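Local coordinates for protein congerin-2 (Conger myriaster, PDB 1IS5) that binds beta-galactosides as a homodimeric galectin of the conger eel, its physiological role being still unknown, at residues Val34-Asp39 with Ala116-Ile121; Asn56-Asn61 with Glu105-Pro110. All coordinates share one frame; numbering follows the deposited sequence.

Contact 1: Val34-Asp39 with Ala116-Ile121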
loop_
_atom_site.group_PDB
_atom_site.type_symbol
_atom_site.label_atom_id
_atom_site.label_comp_id
_atom_site.label_asym_id
_atom_site.label_seq_id
_atom_site.Cartn_x
_atom_site.Cartn_y
_atom_site.Cartn_z
ATOM N N VAL A 34 12.109 1.156 3.930
ATOM C CA VAL A 34 11.661 2.143 2.972
ATOM C C VAL A 34 12.826 2.216 1.990
ATOM O O VAL A 34 13.994 2.385 2.390
ATOM C CB VAL A 34 11.430 3.509 3.676
ATOM C CG1 VAL A 34 11.163 4.606 2.659
ATOM C CG2 VAL A 34 10.206 3.452 4.544
ATOM N N GLY A 35 12.574 2.038 0.708
ATOM C CA GLY A 35 13.642 2.161 -0.237
ATOM C C GLY A 35 13.113 2.076 -1.634
ATOM O O GLY A 35 12.050 2.531 -2.031
ATOM N N GLU A 36 13.930 1.357 -2.351
ATOM C CA GLU A 36 13.798 1.313 -3.774
ATOM C C GLU A 36 13.514 -0.124 -4.159
ATOM O O GLU A 36 12.794 -0.330 -5.131
ATOM C CB GLU A 36 15.131 1.892 -4.343
ATOM C CG GLU A 36 15.760 3.274 -3.743
ATOM C CD GLU A 36 16.605 3.565 -2.412
ATOM O OE1 GLU A 36 16.688 4.761 -2.109
ATOM O OE2 GLU A 36 17.199 2.715 -1.689
ATOM N N SER A 37 13.944 -1.170 -3.446
ATOM C CA SER A 37 13.754 -2.540 -3.869
ATOM C C SER A 37 14.034 -3.452 -2.669
ATOM O O SER A 37 14.461 -2.906 -1.653
ATOM C CB SER A 37 14.735 -2.862 -5.054
ATOM O OG SER A 37 16.137 -2.878 -4.777
ATOM N N THR A 38 13.903 -4.786 -2.646
ATOM C CA THR A 38 14.269 -5.481 -1.417
ATOM C C THR A 38 15.788 -5.472 -1.202
ATOM O O THR A 38 16.234 -5.714 -0.083
ATOM C CB THR A 38 13.689 -6.962 -1.416
ATOM O OG1 THR A 38 14.233 -7.704 -2.494
ATOM C CG2 THR A 38 12.162 -6.950 -1.540
ATOM N N ASP A 39 16.634 -5.146 -2.191
ATOM C CA ASP A 39 18.086 -5.086 -2.052
ATOM C C ASP A 39 18.582 -3.647 -1.967
ATOM O O ASP A 39 19.789 -3.399 -2.029
ATOM C CB ASP A 39 18.799 -5.786 -3.278
ATOM C CG ASP A 39 20.353 -6.002 -3.217
ATOM O OD1 ASP A 39 20.982 -6.217 -4.273
ATOM O OD2 ASP A 39 20.973 -5.947 -2.135
ATOM N N ALA A 116 14.896 11.715 -2.554
ATOM C CA ALA A 116 13.718 12.526 -2.384
ATOM C C ALA A 116 12.439 11.744 -2.563
ATOM O O ALA A 116 11.361 12.286 -2.323
ATOM C CB ALA A 116 13.769 13.682 -3.385
ATOM N N ALA A 117 12.483 10.486 -2.994
ATOM C CA ALA A 117 11.252 9.730 -3.162
ATOM C C ALA A 117 11.622 8.255 -3.048
ATOM O O ALA A 117 12.773 7.904 -3.353
ATOM C CB ALA A 117 10.620 10.011 -4.546
ATOM N N PHE A 118 10.681 7.414 -2.598
ATOM C CA PHE A 118 10.896 5.992 -2.432
ATOM C C PHE A 118 9.711 5.258 -3.022
ATOM O O PHE A 118 8.567 5.665 -2.865
ATOM C CB PHE A 118 11.007 5.619 -0.955
ATOM C CG PHE A 118 12.188 6.306 -0.311
ATOM C CD1 PHE A 118 13.495 5.950 -0.699
ATOM C CD2 PHE A 118 11.965 7.332 0.610
ATOM C CE1 PHE A 118 14.586 6.638 -0.168
ATOM C CE2 PHE A 118 13.080 8.008 1.131
ATOM C CZ PHE A 118 14.384 7.663 0.740
ATOM N N ASN A 119 9.954 4.167 -3.728
ATOM C CA ASN A 119 8.902 3.427 -4.380
ATOM C C ASN A 119 8.591 2.100 -3.768
ATOM O O ASN A 119 7.778 1.362 -4.352
ATOM C CB ASN A 119 9.232 3.177 -5.856
ATOM C CG ASN A 119 9.072 4.475 -6.625
ATOM O OD1 ASN A 119 8.016 5.081 -6.732
ATOM N ND2 ASN A 119 10.171 5.050 -7.097
ATOM N N LEU A 120 9.225 1.743 -2.660
ATOM C CA LEU A 120 8.860 0.492 -2.041
ATOM C C LEU A 120 8.824 0.662 -0.515
ATOM O O LEU A 120 9.767 1.201 0.069
ATOM C CB LEU A 120 9.862 -0.606 -2.386
ATOM C CG LEU A 120 9.591 -1.975 -1.765
ATOM C CD1 LEU A 120 8.250 -2.501 -2.264
ATOM C CD2 LEU A 120 10.668 -2.975 -2.168
ATOM N N ILE A 121 7.752 0.248 0.162
ATOM C CA ILE A 121 7.711 0.236 1.624
ATOM C C ILE A 121 7.390 -1.219 1.957
ATOM O O ILE A 121 6.445 -1.726 1.371
ATOM C CB ILE A 121 6.596 1.186 2.177
ATOM C CG1 ILE A 121 6.941 2.620 1.889
ATOM C CG2 ILE A 121 6.512 1.041 3.703
ATOM C CD1 ILE A 121 5.858 3.346 1.136
HETATM O O HOH W 1 14.414 6.157 -4.197
#
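A classic beta bulge joins Val34-Asp39 to Ala116-Ile121, where Asn119 and Leu120 together face Gly35 in an antiparallel sheet. Gly35 N donates to Leu120 O at 3.0 Å in a nearly straight bond lying in the carbonyl plane. In return Gly35 O takes the N-H of Leu120, which comes in from above its carbonyl plane, and a weak, bent bond from Asn119 N at 3.2 Å. Two successive amides on one carbonyl are the mark of the bulge. Glycine suits the corner, since phi -174° with psi -139° is a conformation readily open to it.

Val34, just before the corner at Gly35, forms a non-hydrogen-bonded pair with Ile121, which follows the corner at Asn119. Val34 CG1, anti to its own N and beside the carbonyl carbon, is thereby carried to the Phe118 ring, which it meets obliquely at 3.5 Å from CD2; the two side chains cross at about a right angle. The ring also packs edge-to-face with Phe92. Leu120, itself buried, lays CD2 against the backbone of Ser37, 3.4 Å from Ser37 C.

Glu36 starts away from the other segment but bends back at chi2 (79°), bringing OE1 into the plane of the Phe118 ring at its edge, 3.4 Å from CE1, where the slightly positive ring hydrogens may favour it, although Asp115 OD1, a like charge, is also close. Its other oxygen, OE2, is hydrogen-bonded to Ser40 OG. The classic bulge at Asn119-Leu120 thus lies where strand 117-125 turns a corner in the galectin beta-sandwich.

Contact 2: Asn56-Asn61 with Glu105-Pro110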
loop_
_atom_site.group_PDB
_atom_site.type_symbol
_atom_site.label_atom_id
_atom_site.label_comp_id
_atom_site.label_asym_id
_atom_site.label_seq_id
_atom_site.Cartn_x
_atom_site.Cartn_y
_atom_site.Cartn_z
ATOM N N ASN A 56 15.424 -6.524 22.906
ATOM C CA ASN A 56 14.603 -5.328 23.047
ATOM C C ASN A 56 15.393 -4.095 22.666
ATOM O O ASN A 56 15.574 -3.112 23.392
ATOM C CB ASN A 56 14.051 -5.223 24.484
ATOM C CG ASN A 56 13.167 -6.438 24.828
ATOM O OD1 ASN A 56 12.372 -7.013 24.070
ATOM N ND2 ASN A 56 13.363 -6.991 26.006
ATOM N N VAL A 57 15.838 -4.142 21.406
ATOM C CA VAL A 57 16.549 -2.993 20.858
ATOM C C VAL A 57 16.054 -2.650 19.435
ATOM O O VAL A 57 15.564 -3.525 18.693
ATOM C CB VAL A 57 18.082 -3.342 20.950
ATOM C CG1 VAL A 57 18.507 -4.352 19.910
ATOM C CG2 VAL A 57 18.870 -2.063 20.793
ATOM N N LEU A 58 16.034 -1.357 19.087
ATOM C CA LEU A 58 15.739 -0.927 17.737
ATOM C C LEU A 58 17.080 -0.727 17.035
ATOM O O LEU A 58 17.963 -0.079 17.609
ATOM C CB LEU A 58 15.020 0.419 17.676
ATOM C CG LEU A 58 13.537 0.516 17.819
ATOM C CD1 LEU A 58 13.157 2.005 17.707
ATOM C CD2 LEU A 58 12.851 -0.318 16.759
ATOM N N VAL A 59 17.256 -1.238 15.814
ATOM C CA VAL A 59 18.484 -1.069 15.091
ATOM C C VAL A 59 18.080 -0.475 13.750
ATOM O O VAL A 59 17.187 -0.984 13.071
ATOM C CB VAL A 59 19.191 -2.426 14.923
ATOM C CG1 VAL A 59 20.360 -2.335 13.938
ATOM C CG2 VAL A 59 19.749 -2.848 16.277
ATOM N N LEU A 60 18.694 0.632 13.371
ATOM C CA LEU A 60 18.445 1.286 12.090
ATOM C C LEU A 60 19.644 1.191 11.138
ATOM O O LEU A 60 20.793 1.296 11.600
ATOM C CB LEU A 60 18.077 2.754 12.386
ATOM C CG LEU A 60 16.715 2.874 13.058
ATOM C CD1 LEU A 60 16.924 3.074 14.526
ATOM C CD2 LEU A 60 15.953 4.046 12.528
ATOM N N ASN A 61 19.480 1.006 9.835
ATOM C CA ASN A 61 20.619 0.919 8.936
ATOM C C ASN A 61 20.103 1.151 7.523
ATOM O O ASN A 61 18.899 1.364 7.308
ATOM C CB ASN A 61 21.214 -0.460 9.010
ATOM C CG ASN A 61 22.683 -0.508 8.666
ATOM O OD1 ASN A 61 23.256 0.413 8.110
ATOM N ND2 ASN A 61 23.339 -1.616 8.928
ATOM N N GLU A 105 7.428 8.720 21.396
ATOM C CA GLU A 105 8.868 8.964 21.393
ATOM C C GLU A 105 9.314 9.024 19.954
ATOM O O GLU A 105 8.604 8.485 19.107
ATOM C CB GLU A 105 9.626 7.853 22.107
ATOM C CG GLU A 105 9.428 7.937 23.601
ATOM C CD GLU A 105 10.295 6.934 24.351
ATOM O OE1 GLU A 105 11.235 7.391 25.000
ATOM O OE2 GLU A 105 10.070 5.717 24.281
ATOM N N THR A 106 10.414 9.673 19.586
ATOM C CA THR A 106 10.779 9.768 18.175
ATOM C C THR A 106 12.190 9.230 17.951
ATOM O O THR A 106 12.984 9.166 18.893
ATOM C CB THR A 106 10.663 11.238 17.709
ATOM O OG1 THR A 106 11.721 11.944 18.355
ATOM C CG2 THR A 106 9.349 11.899 18.070
ATOM N N VAL A 107 12.569 8.812 16.765
ATOM C CA VAL A 107 13.922 8.350 16.498
ATOM C C VAL A 107 14.243 9.081 15.192
ATOM O O VAL A 107 13.352 9.274 14.354
ATOM C CB VAL A 107 13.961 6.809 16.301
ATOM C CG1 VAL A 107 15.342 6.371 15.907
ATOM C CG2 VAL A 107 13.640 6.113 17.608
ATOM N N GLU A 108 15.465 9.542 14.989
ATOM C CA GLU A 108 15.824 10.223 13.752
ATOM C C GLU A 108 16.925 9.408 13.109
ATOM O O GLU A 108 17.722 8.802 13.834
ATOM C CB GLU A 108 16.342 11.612 14.018
ATOM C CG GLU A 108 15.223 12.573 14.454
ATOM C CD GLU A 108 14.822 12.430 15.926
ATOM O OE1 GLU A 108 15.692 12.430 16.805
ATOM O OE2 GLU A 108 13.631 12.314 16.211
ATOM N N PHE A 109 17.039 9.289 11.794
ATOM C CA PHE A 109 18.088 8.471 11.209
ATOM C C PHE A 109 18.509 9.297 10.000
ATOM O O PHE A 109 17.608 9.860 9.355
ATOM C CB PHE A 109 17.496 7.151 10.782
ATOM C CG PHE A 109 18.489 6.226 10.094
ATOM C CD1 PHE A 109 19.563 5.703 10.820
ATOM C CD2 PHE A 109 18.314 5.897 8.754
ATOM C CE1 PHE A 109 20.464 4.843 10.211
ATOM C CE2 PHE A 109 19.218 5.024 8.116
ATOM C CZ PHE A 109 20.278 4.514 8.860
ATOM N N PRO A 110 19.791 9.480 9.637
ATOM C CA PRO A 110 20.162 10.196 8.435
ATOM C C PRO A 110 19.614 9.594 7.128
ATOM O O PRO A 110 19.494 8.390 6.949
ATOM C CB PRO A 110 21.666 10.207 8.516
ATOM C CG PRO A 110 21.983 8.980 9.353
ATOM C CD PRO A 110 20.966 9.140 10.439
#
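Leu60 and Phe109 lie alongside one another, pointing opposite ways, between the two sheets of the galectin beta-sandwich, each reaching from its own strand toward the other. Strands 57-61 and 106-110 run nearly the same way, 24° apart, with their axes 8.3 Å from each other at closest. No hydrogen bond spans the gap: this is face-to-face packing of sheets. All five touching residues are buried; the side chains that meet in the gap are apolar, while Asn61 offers its backbone.

In Phe109, CG stands anti to the backbone N (chi1 177°), a setting that extends the ring across to the opposing strand. Leu60 CB meets it obliquely, 3.7 Å from CD1, while Leu60 CD2 lies 3.9 Å from Phe109 CB, so the leucine follows the aromatic side chain from its root to its ring. The other methyl, Leu60 CD1, turns to Val107 and approaches CG1 at 3.9 Å. Val107 spreads its two branches between two leucines, for CG2 goes to Leu58 CD1 at 4.1 Å; these aliphatic chains meet at a slant, and such branched groups pack well in a core between sheets.

The CB of Asn61 leaves the strand away from Phe109; ND2 is hydrogen-bonded to the O of Gln70, a residue of the predicted galactoside site, and OD1 to Arg112 NH2. Its backbone is thus what the ring meets: Phe109 CZ lies 3.6 Å from Asn61 CA.

In the fold
The centres of contacts 1 and 2 lie about 18 Å apart, on opposite sides of the chain's centre, and their nearest atoms are about 7 Å from each other without touching. Along the chain the order is 34-39, 56-61, 105-110, 116-121, so both segments of contact 2 fall between those of contact 1. Strand 106-110 directly precedes strand 117-125, and this step carries the chain from one sheet of the sandwich to the other. Contact 1 joins neighbouring strands at the bend of the sheet of strand 117-125, whereas contact 2 packs the two sheets together beneath the strand that bears Asn61, close to the predicted galactoside site.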